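Local structure of N-acetyltransferase (Staphylococcus aureus subsp. aureus, 4LUA) at residues F58-Y61 against I67-A70. The protein probably transfers an acetyl group from acetyl-coenzyme A to an amine substrate, as a member of the GNAT superfamily of N-acetyltransferases. Sequence-based numbering, arbitrary orientation.
Sequences FGCY and IATA
Phe58-Tyr61 and Ile67-Ala70 run antiparallel as the two arms of a beta hairpin, their short axes 4.6 Å apart at closest approach and 165° between their directions. Phe58 and Ala70 form a hydrogen-bonded pair: Phe58 N donates to Ala70 O (2.9 Å), and Ala70 N returns a longer bond to Phe58 O (3.2 Å). Gly59 and Thr69 follow as a non-hydrogen-bonded pair. Towards the turn, Cys60 N binds Ala68 O, whereas Cys60 O receives a nearly straight bond from Ile67 N (2.8 Å). With psi of Ile67 at -12°, far from extended, this local irregularity resembles a classic beta bulge.

The hydroxyl of Thr69 adds a side-chain bond to the backbone pairing. With chi1 at -173°, OG1 swings opposite the residue's own amide nitrogen and donates to Phe58 O over 2.7 Å. That carbonyl is thus gripped twice, by Ala70 N and Thr69 OG1 approaching from opposite faces of its plane. Cys60 and Ala68 meet through their CB atoms (4.0 Å), with Cys60 SG also close to the Ala68 methyl. Near the turn, Ile67 CG1 lies beside Cys60 CB (4.1 Å) and over the neighbouring carbonyl oxygen. The Phe58 ring, in contrast, meets Ala70 chiefly at its carbonyl oxygen, 3.8 Å from CD2.

The hairpin forms the middle of the four-stranded antiparallel sheet of the GNAT fold, between strand 6-9, beside 55-62, and strand 83-91, beside 65-75. Phe58, Cys60, Ala68 and Ala70 share a face packed against helix 96-112, where Phe105 and Tyr109 meet the Phe58 ring edge-to-face. Thr69 faces the other way, touching Tyr18, Leu21 and Val22 of helix 15-25, so the paired strands are sandwiched between two helices.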
ATOM      1  N   PHE A  58      -5.252   6.611  -1.843  1.00 17.77           N
ATOM      2  CA  PHE A  58      -4.537   7.716  -2.474  1.00 16.87           C
ATOM      3  C   PHE A  58      -4.037   7.311  -3.839  1.00 16.36           C
ATOM      4  O   PHE A  58      -3.596   6.121  -4.010  1.00 18.67           O
ATOM      5  CB  PHE A  58      -3.311   8.042  -1.589  1.00 15.44           C
ATOM      6  CG  PHE A  58      -3.695   8.378  -0.161  1.00 15.36           C
ATOM      7  CD1 PHE A  58      -4.393   9.560   0.062  1.00 17.08           C
ATOM      8  CD2 PHE A  58      -3.345   7.553   0.933  1.00 16.20           C
ATOM      9  CE1 PHE A  58      -4.793   9.909   1.368  1.00 17.47           C
ATOM     10  CE2 PHE A  58      -3.718   7.909   2.254  1.00 15.98           C
ATOM     11  CZ  PHE A  58      -4.434   9.069   2.463  1.00 17.37           C
ATOM     12  N   GLY A  59      -4.019   8.281  -4.762  1.00 17.32           N
ATOM     13  CA  GLY A  59      -3.451   8.008  -6.090  1.00 18.89           C
ATOM     14  C   GLY A  59      -2.418   9.045  -6.474  1.00 19.39           C
ATOM     15  O   GLY A  59      -2.586  10.206  -6.167  1.00 20.25           O
ATOM     16  N   CYS A  60      -1.331   8.619  -7.114  1.00 16.72           N
ATOM     17  CA  CYS A  60      -0.347   9.564  -7.634  1.00 15.09           C
ATOM     18  C   CYS A  60      -0.643   9.762  -9.118  1.00 14.78           C
ATOM     19  O   CYS A  60      -0.722   8.790  -9.916  1.00 17.63           O
ATOM     20  CB  CYS A  60       1.038   8.929  -7.564  1.00 13.05           C
ATOM     21  SG  CYS A  60       1.490   8.599  -5.819  1.00 17.98           S
ATOM     22  N   TYR A  61      -0.788  11.034  -9.502  1.00 16.31           N
ATOM     23  CA  TYR A  61      -1.053  11.358 -10.910  1.00 18.24           C
ATOM     24  C   TYR A  61       0.114  12.101 -11.536  1.00 20.44           C
ATOM     25  O   TYR A  61       0.617  13.068 -10.959  1.00 21.47           O
ATOM     26  CB  TYR A  61      -2.324  12.205 -11.049  1.00 20.35           C
ATOM     27  CG  TYR A  61      -3.610  11.422 -10.874  1.00 21.21           C
ATOM     28  CD1 TYR A  61      -4.328  11.017 -11.989  1.00 25.23           C
ATOM     29  CD2 TYR A  61      -4.050  11.040  -9.606  1.00 26.02           C
ATOM     30  CE1 TYR A  61      -5.464  10.285 -11.835  1.00 28.05           C
ATOM     31  CE2 TYR A  61      -5.199  10.326  -9.449  1.00 25.70           C
ATOM     32  CZ  TYR A  61      -5.887   9.942 -10.559  1.00 27.21           C
ATOM     33  OH  TYR A  61      -7.076   9.235 -10.456  1.00 38.31           O
ATOM     34  N   ILE A  67      -0.615   6.720 -11.809  1.00 17.10           N
ATOM     35  CA  ILE A  67       0.576   5.867 -11.919  1.00 16.49           C
ATOM     36  C   ILE A  67       0.909   5.041 -10.699  1.00 17.38           C
ATOM     37  O   ILE A  67       1.749   4.148 -10.769  1.00 18.91           O
ATOM     38  CB  ILE A  67       1.822   6.681 -12.369  1.00 17.32           C
ATOM     39  CG1 ILE A  67       2.249   7.698 -11.308  1.00 19.46           C
ATOM     40  CG2 ILE A  67       1.485   7.357 -13.727  1.00 24.32           C
ATOM     41  CD1 ILE A  67       3.633   8.306 -11.666  1.00 29.18           C
ATOM     42  N   ALA A  68       0.261   5.330  -9.573  1.00 16.33           N
ATOM     43  CA  ALA A  68       0.539   4.572  -8.353  1.00 14.70           C
ATOM     44  C   ALA A  68      -0.587   4.776  -7.370  1.00 14.66           C
ATOM     45  O   ALA A  68      -1.308   5.797  -7.426  1.00 16.20           O
ATOM     46  CB  ALA A  68       1.887   5.012  -7.679  1.00 15.99           C
ATOM     47  N   THR A  69      -0.744   3.805  -6.466  1.00 13.82           N
ATOM     48  CA  THR A  69      -1.766   3.948  -5.425  1.00 15.69           C
ATOM     49  C   THR A  69      -1.338   3.211  -4.166  1.00 13.77           C
ATOM     50  O   THR A  69      -0.538   2.264  -4.245  1.00 13.62           O
ATOM     51  CB  THR A  69      -3.133   3.362  -5.906  1.00 13.79           C
ATOM     52  OG1 THR A  69      -4.165   3.658  -4.940  1.00 13.61           O
ATOM     53  CG2 THR A  69      -3.131   1.835  -6.235  1.00 16.18           C
ATOM     54  N   ALA A  70      -1.877   3.674  -3.017  1.00 13.85           N
ATOM     55  CA  ALA A  70      -1.845   2.844  -1.796  1.00 12.81           C
ATOM     56  C   ALA A  70      -3.037   3.274  -0.961  1.00 14.44           C
ATOM     57  O   ALA A  70      -3.539   4.383  -1.140  1.00 15.56           O
ATOM     58  CB  ALA A  70      -0.489   3.031  -1.044  1.00 12.61           C
TER